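Local structure of acetate kinase (Entamoeba histolytica, 4H0O) at residues B[278-283]-B[299-304]; B[284-289]-B[338-343]; B[308-313]-B[345-350]. The protein is a pyrophosphate-dependent acetate kinase of the ASKHA superfamily that probably interconverts acetate and acetyl phosphate by phosphoryl transfer. All blocks are in the same frame, centred on the assembly; numbering follows the deposited sequence.

Contact 1. Residues B[278-283]-B[299-304]; sequences VSELSS and AKTCQL
Ser279 OG, on the residue whose CB rests against Cys302 SG at 3.9 Å, accepts from Leu281 N at 3.1 Å and more weakly from Ser282 N, and is also hydrogen-bonded to Leu275 O one turn back in helix 274-279. With OG lying between its own backbone N and carbonyl carbon (chi1 74°), the hydroxyl stays close to the chain it binds, and CB is left to meet the sulfur. Across the contact, Thr301 OG1 comes to 3.0 Å from Ser279 O; Lys298 O is a second possible acceptor for that single proton. The backbones come very near here: Ser279 CA sends a C-H toward Thr301 O at 3.4 Å. Apolar contacts flank this polar centre. Val278 CG1 meets Leu304 CG at 3.7 Å, the two side chains crossing at about a right angle, and Leu281 CD2 touches Cys302 SG at 3.6 Å. Gln175 of the second subunit packs on both Val278 and Leu304. Glu280 takes a positive phi as the chain leaves the helix, and Ser279 OG with Leu281 N forms an ST turn at this helix C-terminus.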
ATOM      1  N   VAL B 278       1.358   4.572 -17.570  1.00 36.78           N
ATOM      2  CA  VAL B 278       2.003   3.300 -17.894  1.00 36.77           C
ATOM      3  C   VAL B 278       1.688   2.834 -19.316  1.00 34.89           C
ATOM      4  O   VAL B 278       2.576   2.383 -20.039  1.00 35.48           O
ATOM      5  CB  VAL B 278       1.611   2.193 -16.900  1.00 36.38           C
ATOM      6  CG1 VAL B 278       2.369   0.908 -17.205  1.00 24.79           C
ATOM      7  CG2 VAL B 278       1.887   2.641 -15.477  1.00 33.81           C
ATOM      8  N   SER B 279       0.420   2.937 -19.709  1.00 29.71           N
ATOM      9  CA  SER B 279      -0.001   2.527 -21.047  1.00 41.86           C
ATOM     10  C   SER B 279       0.580   3.440 -22.120  1.00 38.99           C
ATOM     11  O   SER B 279       0.837   2.998 -23.240  1.00 38.58           O
ATOM     12  CB  SER B 279      -1.527   2.528 -21.164  1.00 28.34           C
ATOM     13  OG  SER B 279      -2.037   3.850 -21.238  1.00 35.43           O
ATOM     14  N   GLU B 280       0.773   4.712 -21.764  1.00 38.42           N
ATOM     15  CA  GLU B 280       1.244   5.740 -22.694  1.00 44.75           C
ATOM     16  C   GLU B 280       0.277   5.912 -23.862  1.00 44.47           C
ATOM     17  O   GLU B 280       0.675   6.340 -24.946  1.00 48.78           O
ATOM     18  CB  GLU B 280       2.657   5.425 -23.205  1.00 44.33           C
ATOM     19  CG  GLU B 280       3.719   5.357 -22.114  1.00 48.45           C
ATOM     20  CD  GLU B 280       5.085   4.954 -22.648  1.00 59.37           C
ATOM     21  OE1 GLU B 280       5.188   4.639 -23.854  1.00 66.06           O
ATOM     22  OE2 GLU B 280       6.056   4.953 -21.860  1.00 58.36           O
ATOM     23  N   LEU B 281      -0.993   5.586 -23.630  1.00 37.79           N
ATOM     24  CA  LEU B 281      -2.015   5.629 -24.672  1.00 41.75           C
ATOM     25  C   LEU B 281      -3.248   6.415 -24.237  1.00 39.71           C
ATOM     26  O   LEU B 281      -3.551   7.471 -24.793  1.00 51.95           O
ATOM     27  CB  LEU B 281      -2.439   4.212 -25.060  1.00 39.42           C
ATOM     28  CG  LEU B 281      -3.578   4.120 -26.079  1.00 54.29           C
ATOM     29  CD1 LEU B 281      -3.048   4.249 -27.495  1.00 52.18           C
ATOM     30  CD2 LEU B 281      -4.366   2.829 -25.914  1.00 50.76           C
ATOM     31  N   SER B 282      -3.957   5.888 -23.244  1.00 38.33           N
ATOM     32  CA  SER B 282      -5.213   6.478 -22.787  1.00 36.96           C
ATOM     33  C   SER B 282      -5.367   6.348 -21.273  1.00 44.94           C
ATOM     34  O   SER B 282      -4.706   5.519 -20.640  1.00 37.07           O
ATOM     35  CB  SER B 282      -6.399   5.797 -23.483  1.00 44.02           C
ATOM     36  OG  SER B 282      -7.637   6.353 -23.073  1.00 46.72           O
ATOM     37  N   SER B 283      -6.243   7.171 -20.702  1.00 40.18           N
ATOM     38  CA  SER B 283      -6.595   7.059 -19.292  1.00 38.17           C
ATOM     39  C   SER B 283      -7.790   6.126 -19.131  1.00 35.68           C
ATOM     40  O   SER B 283      -8.157   5.759 -18.014  1.00 36.79           O
ATOM     41  CB  SER B 283      -6.930   8.434 -18.709  1.00 35.95           C
ATOM     42  OG  SER B 283      -8.118   8.961 -19.278  1.00 33.54           O
ATOM     43  N   ALA B 299       0.712  -1.957 -27.553  1.00 48.79           N
ATOM     44  CA  ALA B 299       0.169  -3.144 -26.898  1.00 48.00           C
ATOM     45  C   ALA B 299       0.956  -3.572 -25.650  1.00 47.00           C
ATOM     46  O   ALA B 299       0.358  -3.870 -24.611  1.00 47.86           O
ATOM     47  CB  ALA B 299       0.062  -4.293 -27.887  1.00 44.53           C
ATOM     48  N   LYS B 300       2.284  -3.610 -25.755  1.00 44.25           N
ATOM     49  CA  LYS B 300       3.147  -3.991 -24.630  1.00 43.12           C
ATOM     50  C   LYS B 300       2.915  -3.133 -23.385  1.00 45.55           C
ATOM     51  O   LYS B 300       2.799  -3.653 -22.274  1.00 39.46           O
ATOM     52  CB  LYS B 300       4.628  -3.923 -25.030  1.00 49.35           C
ATOM     53  CG  LYS B 300       5.127  -5.079 -25.899  1.00 51.76           C
ATOM     54  CD  LYS B 300       6.658  -5.092 -25.969  1.00 56.59           C
ATOM     55  CE  LYS B 300       7.190  -6.272 -26.780  1.00 60.16           C
ATOM     56  NZ  LYS B 300       6.854  -6.179 -28.229  1.00 66.10           N
ATOM     57  N   THR B 301       2.855  -1.819 -23.581  1.00 44.39           N
ATOM     58  CA  THR B 301       2.664  -0.880 -22.480  1.00 40.99           C
ATOM     59  C   THR B 301       1.238  -0.904 -21.937  1.00 37.77           C
ATOM     60  O   THR B 301       1.017  -0.699 -20.740  1.00 37.94           O
ATOM     61  CB  THR B 301       3.054   0.559 -22.875  1.00 38.48           C
ATOM     62  OG1 THR B 301       2.595   0.832 -24.203  1.00 41.37           O
ATOM     63  CG2 THR B 301       4.565   0.728 -22.819  1.00 24.73           C
ATOM     64  N   CYS B 302       0.273  -1.141 -22.818  1.00 33.20           N
ATOM     65  CA  CYS B 302      -1.116  -1.291 -22.398  1.00 35.73           C
ATOM     66  C   CYS B 302      -1.306  -2.582 -21.606  1.00 35.54           C
ATOM     67  O   CYS B 302      -2.075  -2.626 -20.647  1.00 34.23           O
ATOM     68  CB  CYS B 302      -2.056  -1.255 -23.603  1.00 42.17           C
ATOM     69  SG  CYS B 302      -2.263   0.390 -24.328  1.00 49.76           S
ATOM     70  N   GLN B 303      -0.592  -3.628 -22.004  1.00 36.12           N
ATOM     71  CA  GLN B 303      -0.633  -4.895 -21.284  1.00 41.28           C
ATOM     72  C   GLN B 303       0.001  -4.730 -19.905  1.00 39.76           C
ATOM     73  O   GLN B 303      -0.470  -5.300 -18.919  1.00 34.37           O
ATOM     74  CB  GLN B 303       0.094  -5.985 -22.075  1.00 31.63           C
ATOM     75  CG  GLN B 303      -0.003  -7.375 -21.459  1.00 43.64           C
ATOM     76  CD  GLN B 303      -1.412  -7.939 -21.499  1.00 54.89           C
ATOM     77  OE1 GLN B 303      -1.993  -8.113 -22.571  1.00 55.83           O
ATOM     78  NE2 GLN B 303      -1.971  -8.223 -20.326  1.00 34.59           N
ATOM     79  N   LEU B 304       1.070  -3.940 -19.841  1.00 31.12           N
ATOM     80  CA  LEU B 304       1.745  -3.674 -18.576  1.00 33.37           C
ATOM     81  C   LEU B 304       0.840  -2.873 -17.645  1.00 33.78           C
ATOM     82  O   LEU B 304       0.731  -3.172 -16.456  1.00 28.92           O
ATOM     83  CB  LEU B 304       3.058  -2.922 -18.812  1.00 28.23           C
ATOM     84  CG  LEU B 304       3.824  -2.529 -17.545  1.00 39.58           C
ATOM     85  CD1 LEU B 304       4.217  -3.765 -16.746  1.00 31.83           C
ATOM     86  CD2 LEU B 304       5.052  -1.679 -17.866  1.00 34.06           C
TER

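Contact 2. Residues B[284-289]-B[338-343]; sequences DMRDIL and LEVWQV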
ATOM      1  N   ASP B 284      -8.394   5.748 -20.256  1.00 36.69           N
ATOM      2  CA  ASP B 284      -9.579   4.894 -20.253  1.00 35.76           C
ATOM      3  C   ASP B 284      -9.192   3.424 -20.438  1.00 40.69           C
ATOM      4  O   ASP B 284      -8.507   3.068 -21.401  1.00 42.04           O
ATOM      5  CB  ASP B 284     -10.545   5.343 -21.357  1.00 37.97           C
ATOM      6  CG  ASP B 284     -11.958   4.822 -21.154  1.00 51.30           C
ATOM      7  OD1 ASP B 284     -12.128   3.614 -20.879  1.00 53.02           O
ATOM      8  OD2 ASP B 284     -12.907   5.628 -21.271  1.00 57.64           O
ATOM      9  N   MET B 285      -9.634   2.577 -19.509  1.00 41.94           N
ATOM     10  CA  MET B 285      -9.291   1.154 -19.521  1.00 37.15           C
ATOM     11  C   MET B 285      -9.752   0.443 -20.797  1.00 44.13           C
ATOM     12  O   MET B 285      -9.085  -0.476 -21.280  1.00 38.71           O
ATOM     13  CB  MET B 285      -9.877   0.452 -18.288  1.00 37.62           C
ATOM     14  CG  MET B 285      -9.623  -1.055 -18.239  1.00 42.40           C
ATOM     15  SD  MET B 285      -7.870  -1.504 -18.213  1.00 50.07           S
ATOM     16  CE  MET B 285      -7.549  -1.485 -16.450  1.00 39.53           C
ATOM     17  N   ARG B 286     -10.885   0.878 -21.341  1.00 45.19           N
ATOM     18  CA  ARG B 286     -11.467   0.240 -22.519  1.00 44.21           C
ATOM     19  C   ARG B 286     -10.621   0.446 -23.777  1.00 46.17           C
ATOM     20  O   ARG B 286     -10.514  -0.454 -24.612  1.00 48.93           O
ATOM     21  CB  ARG B 286     -12.905   0.724 -22.734  1.00 39.64           C
ATOM     22  CG  ARG B 286     -13.858   0.322 -21.608  1.00 45.31           C
ATOM     23  CD  ARG B 286     -15.149   1.127 -21.647  1.00 50.95           C
ATOM     24  NE  ARG B 286     -14.900   2.555 -21.468  1.00 51.93           N
ATOM     25  CZ  ARG B 286     -15.836   3.497 -21.520  1.00 62.87           C
ATOM     26  NH1 ARG B 286     -17.102   3.171 -21.744  1.00 65.57           N
ATOM     27  NH2 ARG B 286     -15.506   4.770 -21.348  1.00 55.70           N
ATOM     28  N   ASP B 287     -10.019   1.625 -23.906  1.00 39.47           N
ATOM     29  CA  ASP B 287      -9.085   1.898 -24.996  1.00 44.04           C
ATOM     30  C   ASP B 287      -7.821   1.055 -24.837  1.00 47.88           C
ATOM     31  O   ASP B 287      -7.240   0.595 -25.824  1.00 49.06           O
ATOM     32  CB  ASP B 287      -8.711   3.385 -25.037  1.00 49.63           C
ATOM     33  CG  ASP B 287      -9.894   4.283 -25.357  1.00 53.56           C
ATOM     34  OD1 ASP B 287     -10.843   3.816 -26.024  1.00 52.96           O
ATOM     35  OD2 ASP B 287      -9.867   5.462 -24.943  1.00 64.64           O
ATOM     36  N   ILE B 288      -7.401   0.867 -23.588  1.00 44.08           N
ATOM     37  CA  ILE B 288      -6.230   0.055 -23.263  1.00 44.06           C
ATOM     38  C   ILE B 288      -6.438  -1.404 -23.667  1.00 40.71           C
ATOM     39  O   ILE B 288      -5.585  -2.000 -24.326  1.00 37.64           O
ATOM     40  CB  ILE B 288      -5.891   0.146 -21.757  1.00 37.08           C
ATOM     41  CG1 ILE B 288      -5.349   1.539 -21.426  1.00 39.37           C
ATOM     42  CG2 ILE B 288      -4.879  -0.913 -21.361  1.00 30.32           C
ATOM     43  CD1 ILE B 288      -5.146   1.796 -19.946  1.00 41.70           C
ATOM     44  N   LEU B 289      -7.576  -1.968 -23.267  1.00 39.43           N
ATOM     45  CA  LEU B 289      -7.951  -3.326 -23.646  1.00 48.19           C
ATOM     46  C   LEU B 289      -8.046  -3.458 -25.163  1.00 48.10           C
ATOM     47  O   LEU B 289      -7.609  -4.452 -25.742  1.00 42.06           O
ATOM     48  CB  LEU B 289      -9.295  -3.696 -23.018  1.00 44.40           C
ATOM     49  CG  LEU B 289      -9.332  -3.908 -21.505  1.00 45.25           C
ATOM     50  CD1 LEU B 289     -10.761  -4.099 -21.031  1.00 39.12           C
ATOM     51  CD2 LEU B 289      -8.492  -5.114 -21.132  1.00 44.80           C
ATOM     52  N   LEU B 338     -18.753  -1.929 -13.490  1.00 35.99           N
ATOM     53  CA  LEU B 338     -20.031  -2.385 -14.026  1.00 31.85           C
ATOM     54  C   LEU B 338     -19.933  -2.826 -15.484  1.00 32.16           C
ATOM     55  O   LEU B 338     -20.612  -3.767 -15.897  1.00 37.79           O
ATOM     56  CB  LEU B 338     -21.077  -1.273 -13.902  1.00 30.22           C
ATOM     57  CG  LEU B 338     -21.336  -0.717 -12.502  1.00 34.57           C
ATOM     58  CD1 LEU B 338     -22.193   0.536 -12.573  1.00 25.51           C
ATOM     59  CD2 LEU B 338     -21.994  -1.763 -11.609  1.00 27.48           C
ATOM     60  N   GLU B 339     -19.077  -2.155 -16.252  1.00 33.74           N
ATOM     61  CA  GLU B 339     -19.103  -2.274 -17.712  1.00 40.45           C
ATOM     62  C   GLU B 339     -17.819  -2.821 -18.346  1.00 40.07           C
ATOM     63  O   GLU B 339     -17.641  -2.727 -19.560  1.00 47.68           O
ATOM     64  CB  GLU B 339     -19.327  -0.893 -18.342  1.00 35.55           C
ATOM     65  CG  GLU B 339     -20.528  -0.139 -17.775  1.00 45.83           C
ATOM     66  CD  GLU B 339     -20.746   1.213 -18.435  1.00 57.55           C
ATOM     67  OE1 GLU B 339     -19.956   1.580 -19.331  1.00 63.58           O
ATOM     68  OE2 GLU B 339     -21.714   1.909 -18.058  1.00 64.46           O
ATOM     69  N   VAL B 340     -16.928  -3.383 -17.532  1.00 39.88           N
ATOM     70  CA  VAL B 340     -15.663  -3.929 -18.030  1.00 30.81           C
ATOM     71  C   VAL B 340     -15.453  -5.317 -17.420  1.00 38.07           C
ATOM     72  O   VAL B 340     -14.862  -5.445 -16.346  1.00 40.49           O
ATOM     73  CB  VAL B 340     -14.425  -3.057 -17.747  1.00 34.44           C
ATOM     74  CG1 VAL B 340     -13.185  -3.663 -18.385  1.00 34.97           C
ATOM     75  CG2 VAL B 340     -14.647  -1.646 -18.261  1.00 29.88           C
ATOM     76  N   TRP B 341     -15.923  -6.352 -18.113  1.00 32.57           N
ATOM     77  CA  TRP B 341     -15.894  -7.712 -17.570  1.00 36.81           C
ATOM     78  C   TRP B 341     -14.488  -8.305 -17.438  1.00 34.59           C
ATOM     79  O   TRP B 341     -14.264  -9.193 -16.613  1.00 35.66           O
ATOM     80  CB  TRP B 341     -16.787  -8.650 -18.392  1.00 41.15           C
ATOM     81  CG  TRP B 341     -16.299  -8.894 -19.783  1.00 37.97           C
ATOM     82  CD1 TRP B 341     -16.652  -8.207 -20.906  1.00 35.09           C
ATOM     83  CD2 TRP B 341     -15.376  -9.906 -20.203  1.00 40.60           C
ATOM     84  NE1 TRP B 341     -16.002  -8.724 -22.000  1.00 33.46           N
ATOM     85  CE2 TRP B 341     -15.211  -9.770 -21.595  1.00 34.74           C
ATOM     86  CE3 TRP B 341     -14.670 -10.915 -19.537  1.00 38.12           C
ATOM     87  CZ2 TRP B 341     -14.371 -10.601 -22.337  1.00 34.53           C
ATOM     88  CZ3 TRP B 341     -13.834 -11.741 -20.272  1.00 41.03           C
ATOM     89  CH2 TRP B 341     -13.692 -11.579 -21.658  1.00 35.10           C
ATOM     90  N   GLN B 342     -13.551  -7.826 -18.253  1.00 31.01           N
ATOM     91  CA  GLN B 342     -12.180  -8.329 -18.215  1.00 34.26           C
ATOM     92  C   GLN B 342     -11.504  -8.043 -16.874  1.00 37.12           C
ATOM     93  O   GLN B 342     -10.709  -8.851 -16.390  1.00 38.50           O
ATOM     94  CB  GLN B 342     -11.343  -7.743 -19.358  1.00 35.18           C
ATOM     95  CG  GLN B 342     -11.730  -8.223 -20.755  1.00 32.95           C
ATOM     96  CD  GLN B 342     -12.766  -7.335 -21.414  1.00 36.93           C
ATOM     97  OE1 GLN B 342     -13.467  -6.577 -20.741  1.00 39.59           O
ATOM     98  NE2 GLN B 342     -12.865  -7.418 -22.737  1.00 37.19           N
ATOM     99  N   VAL B 343     -11.815  -6.892 -16.281  1.00 27.24           N
ATOM    100  CA  VAL B 343     -11.269  -6.530 -14.975  1.00 29.88           C
ATOM    101  C   VAL B 343     -11.792  -7.464 -13.888  1.00 31.76           C
ATOM    102  O   VAL B 343     -11.020  -7.967 -13.067  1.00 36.35           O
ATOM    103  CB  VAL B 343     -11.577  -5.056 -14.614  1.00 34.41           C
ATOM    104  CG1 VAL B 343     -11.402  -4.810 -13.123  1.00 32.52           C
ATOM    105  CG2 VAL B 343     -10.684  -4.118 -15.413  1.00 33.25           C
TER
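The Arg286 guanidinium has Glu339 obliquely off its plane and the Asp284 carboxylate at its edge. Glu339 OE1 stands 4.1 Å from Arg286 NH1, with the two flat groups turned 57° apart; no N-H points at the oxygen, so opposite charge is all that joins them. Asp284 is gripped side-on: Arg286 NE reaches its OD1 at 3.0 Å almost straight (174°), while Arg286 NH2 reaches its OD2 at 2.7 Å through the syn lone pair. The same OD1 caps helix 285-293 by accepting from Arg286 N on its anti side. The second flat pair is on the opposing segment, where the Gln342 amide lies over one face of the Trp341 indole, offset toward the rim.

Beside the charged groups the contact is apolar. Leu289 CD1 touches Val340 CG1 at 3.6 Å and also abuts Gln342 OE1 at 3.7 Å. Val340 CG2 meets the aliphatic part of Arg286, at CG (4.0 Å), and Met285 CE lies 4.2 Å from Val343 CG2. Asp284, Met285 and Arg286 are predicted to bind ATP. The chemistry implies that Arg286 is fixed from its own helix start, two bonds setting the rotation of its guanidinium, while Glu339, which also packs against Lys369, probably adds a diffuse electrostatic pull.

Contact 3. Residues B[308-313]-B[345-350]; sequences VYIKQL and KAICDK
Helices 308-313 and 345-350 pack with their axes 10.0 Å apart at closest approach and a signed crossing angle of -50°, Ile310 and Ile347 bringing the backbones nearest. This is a helix-helix packing in the ribonuclease H-like fold: the two belong to helices 299-324 and 341-350, and the chain between them passes through strand 329-333 of the six-stranded mixed sheet. No hydrogen bond crosses the interface; side-chain methyls and methylenes do the work. Ile310 points at the other helix, and its CD1 lies 3.6 Å from Ala346 CB. Its CG2 branch, anti to the backbone N, reaches Ile347 CD1 at 4.0 Å. Ile347 turns its longer branch inward: with CG1 anti to the carbonyl carbon (chi1 -68°), the side chain runs toward Leu313 and meets it at about a right angle. There Leu313 CD2 lies 3.6 Å from Ile347 CG1, and Leu313 CG is equally close to Ile347 CD1. Leu211 of strand 205-211 lies against Leu313 as well, which places helix 299-324 against the sheet, while Phe306 packs on Ala346 from an earlier turn of helix 299-324. At the exposed end the contact thins to the aliphatic part of Lys350, whose CE approaches Ile310 CG2 to 4.3 Å.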
ATOM      1  N   VAL B 308      -0.326  -4.153 -13.977  1.00 33.11           N
ATOM      2  CA  VAL B 308      -0.014  -3.363 -12.789  1.00 35.15           C
ATOM      3  C   VAL B 308      -1.294  -2.947 -12.066  1.00 32.49           C
ATOM      4  O   VAL B 308      -1.373  -3.006 -10.838  1.00 32.91           O
ATOM      5  CB  VAL B 308       0.814  -2.108 -13.147  1.00 30.01           C
ATOM      6  CG1 VAL B 308       0.943  -1.177 -11.947  1.00 30.24           C
ATOM      7  CG2 VAL B 308       2.188  -2.509 -13.664  1.00 26.34           C
ATOM      8  N   TYR B 309      -2.296  -2.536 -12.839  1.00 28.55           N
ATOM      9  CA  TYR B 309      -3.593  -2.137 -12.293  1.00 27.62           C
ATOM     10  C   TYR B 309      -4.270  -3.289 -11.547  1.00 38.70           C
ATOM     11  O   TYR B 309      -4.780  -3.104 -10.441  1.00 29.31           O
ATOM     12  CB  TYR B 309      -4.507  -1.623 -13.413  1.00 30.03           C
ATOM     13  CG  TYR B 309      -5.934  -1.328 -12.989  1.00 30.40           C
ATOM     14  CD1 TYR B 309      -6.920  -2.308 -13.056  1.00 31.06           C
ATOM     15  CD2 TYR B 309      -6.298  -0.065 -12.538  1.00 27.73           C
ATOM     16  CE1 TYR B 309      -8.226  -2.041 -12.673  1.00 34.48           C
ATOM     17  CE2 TYR B 309      -7.603   0.212 -12.155  1.00 33.50           C
ATOM     18  CZ  TYR B 309      -8.560  -0.780 -12.225  1.00 33.24           C
ATOM     19  OH  TYR B 309      -9.854  -0.509 -11.845  1.00 35.97           O
ATOM     20  N   ILE B 310      -4.281  -4.469 -12.167  1.00 33.39           N
ATOM     21  CA  ILE B 310      -4.892  -5.658 -11.579  1.00 33.03           C
ATOM     22  C   ILE B 310      -4.126  -6.108 -10.332  1.00 33.87           C
ATOM     23  O   ILE B 310      -4.730  -6.488  -9.322  1.00 31.48           O
ATOM     24  CB  ILE B 310      -4.959  -6.818 -12.601  1.00 32.25           C
ATOM     25  CG1 ILE B 310      -5.992  -6.522 -13.691  1.00 33.67           C
ATOM     26  CG2 ILE B 310      -5.291  -8.139 -11.916  1.00 27.12           C
ATOM     27  CD1 ILE B 310      -7.401  -6.335 -13.162  1.00 29.04           C
ATOM     28  N   LYS B 311      -2.801  -6.054 -10.410  1.00 27.53           N
ATOM     29  CA  LYS B 311      -1.947  -6.448  -9.297  1.00 30.94           C
ATOM     30  C   LYS B 311      -2.249  -5.634  -8.043  1.00 32.97           C
ATOM     31  O   LYS B 311      -2.382  -6.187  -6.951  1.00 25.27           O
ATOM     32  CB  LYS B 311      -0.472  -6.302  -9.675  1.00 30.60           C
ATOM     33  CG  LYS B 311       0.495  -6.665  -8.559  1.00 40.84           C
ATOM     34  CD  LYS B 311       1.637  -5.666  -8.471  1.00 45.32           C
ATOM     35  CE  LYS B 311       1.223  -4.421  -7.703  1.00 59.48           C
ATOM     36  NZ  LYS B 311       2.400  -3.675  -7.178  1.00 56.09           N
ATOM     37  N   GLN B 312      -2.356  -4.318  -8.203  1.00 29.60           N
ATOM     38  CA  GLN B 312      -2.628  -3.439  -7.073  1.00 34.90           C
ATOM     39  C   GLN B 312      -4.033  -3.640  -6.515  1.00 32.11           C
ATOM     40  O   GLN B 312      -4.232  -3.597  -5.300  1.00 27.68           O
ATOM     41  CB  GLN B 312      -2.419  -1.977  -7.462  1.00 31.58           C
ATOM     42  CG  GLN B 312      -2.377  -1.032  -6.276  1.00 36.46           C
ATOM     43  CD  GLN B 312      -1.261  -1.369  -5.302  1.00 41.75           C
ATOM     44  OE1 GLN B 312      -0.257  -1.982  -5.673  1.00 48.30           O
ATOM     45  NE2 GLN B 312      -1.433  -0.970  -4.047  1.00 47.62           N
ATOM     46  N   LEU B 313      -5.000  -3.867  -7.402  1.00 29.04           N
ATOM     47  CA  LEU B 313      -6.379  -4.116  -6.986  1.00 29.41           C
ATOM     48  C   LEU B 313      -6.477  -5.428  -6.214  1.00 30.28           C
ATOM     49  O   LEU B 313      -7.143  -5.505  -5.181  1.00 27.25           O
ATOM     50  CB  LEU B 313      -7.320  -4.126  -8.196  1.00 24.26           C
ATOM     51  CG  LEU B 313      -8.804  -4.413  -7.933  1.00 29.27           C
ATOM     52  CD1 LEU B 313      -9.356  -3.516  -6.836  1.00 24.42           C
ATOM     53  CD2 LEU B 313      -9.631  -4.247  -9.202  1.00 24.06           C
ATOM     54  N   LYS B 345     -13.032 -10.471 -14.285  1.00 25.41           N
ATOM     55  CA  LYS B 345     -12.502 -11.806 -14.542  1.00 37.85           C
ATOM     56  C   LYS B 345     -11.066 -11.917 -14.042  1.00 32.94           C
ATOM     57  O   LYS B 345     -10.701 -12.893 -13.385  1.00 29.19           O
ATOM     58  CB  LYS B 345     -12.576 -12.136 -16.036  1.00 39.71           C
ATOM     59  CG  LYS B 345     -12.087 -13.531 -16.404  1.00 38.38           C
ATOM     60  CD  LYS B 345     -12.676 -14.589 -15.479  1.00 41.82           C
ATOM     61  CE  LYS B 345     -12.569 -15.984 -16.083  1.00 49.52           C
ATOM     62  NZ  LYS B 345     -11.290 -16.191 -16.809  1.00 60.06           N
ATOM     63  N   ALA B 346     -10.258 -10.906 -14.344  1.00 28.56           N
ATOM     64  CA  ALA B 346      -8.865 -10.900 -13.915  1.00 36.42           C
ATOM     65  C   ALA B 346      -8.764 -10.993 -12.393  1.00 31.16           C
ATOM     66  O   ALA B 346      -7.937 -11.737 -11.863  1.00 28.66           O
ATOM     67  CB  ALA B 346      -8.153  -9.663 -14.431  1.00 29.09           C
ATOM     68  N   ILE B 347      -9.612 -10.242 -11.697  1.00 28.41           N
ATOM     69  CA  ILE B 347      -9.624 -10.264 -10.238  1.00 29.98           C
ATOM     70  C   ILE B 347     -10.077 -11.623  -9.694  1.00 33.56           C
ATOM     71  O   ILE B 347      -9.423 -12.206  -8.823  1.00 32.31           O
ATOM     72  CB  ILE B 347     -10.517  -9.146  -9.665  1.00 28.38           C
ATOM     73  CG1 ILE B 347      -9.897  -7.776  -9.945  1.00 28.70           C
ATOM     74  CG2 ILE B 347     -10.709  -9.327  -8.174  1.00 29.22           C
ATOM     75  CD1 ILE B 347      -8.450  -7.663  -9.497  1.00 30.99           C
ATOM     76  N   CYS B 348     -11.192 -12.130 -10.212  1.00 23.30           N
ATOM     77  CA  CYS B 348     -11.747 -13.390  -9.721  1.00 27.01           C
ATOM     78  C   CYS B 348     -10.827 -14.593  -9.951  1.00 35.08           C
ATOM     79  O   CYS B 348     -10.848 -15.553  -9.175  1.00 36.67           O
ATOM     80  CB  CYS B 348     -13.134 -13.639 -10.319  1.00 28.13           C
ATOM     81  SG  CYS B 348     -14.381 -12.430  -9.784  1.00 40.31           S
ATOM     82  N   ASP B 349     -10.019 -14.543 -11.007  1.00 29.90           N
ATOM     83  CA  ASP B 349      -9.052 -15.609 -11.263  1.00 29.20           C
ATOM     84  C   ASP B 349      -7.908 -15.583 -10.246  1.00 34.63           C
ATOM     85  O   ASP B 349      -7.389 -16.631  -9.860  1.00 36.30           O
ATOM     86  CB  ASP B 349      -8.516 -15.531 -12.700  1.00 39.33           C
ATOM     87  CG  ASP B 349      -9.469 -16.145 -13.721  1.00 48.53           C
ATOM     88  OD1 ASP B 349     -10.444 -16.814 -13.309  1.00 52.06           O
ATOM     89  OD2 ASP B 349      -9.232 -15.973 -14.936  1.00 52.41           O
ATOM     90  N   LYS B 350      -7.527 -14.382  -9.813  1.00 30.34           N
ATOM     91  CA  LYS B 350      -6.511 -14.217  -8.776  1.00 34.94           C
ATOM     92  C   LYS B 350      -6.996 -14.800  -7.457  1.00 40.13           C
ATOM     93  O   LYS B 350      -6.200 -15.260  -6.636  1.00 41.29           O
ATOM     94  CB  LYS B 350      -6.186 -12.734  -8.567  1.00 41.57           C
ATOM     95  CG  LYS B 350      -5.496 -12.046  -9.737  1.00 34.85           C
ATOM     96  CD  LYS B 350      -4.122 -12.641  -9.990  1.00 36.34           C
ATOM     97  CE  LYS B 350      -3.465 -12.007 -11.211  1.00 54.79           C
ATOM     98  NZ  LYS B 350      -2.349 -12.843 -11.746  1.00 50.64           N
TER

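How the contacts relate
Contact 3 is the buried one, without a hydrogen bond across it and almost entirely aliphatic; contacts 1 and 2 are partly buried and mix polar groups with methyl packing. Helix 299-324 serves contact 1 and contact 3, helix 341-350 contact 2 and contact 3, and helix 285-293, part of contact 2, packs against helix 299-324 through Ile288 on Cys302, so the three contacts share one group of helices. Ser282 OG of contact 1 probably hydrogen-bonds Asp287 OD2 of contact 2 (3.0 Å), whereas Met285 CE joins contact 2 to Tyr309 CD1 of contact 3 by packing at 3.5 Å. Contacts 1 and 3 touch the second subunit; contact 2, with the predicted ATP residues, does not.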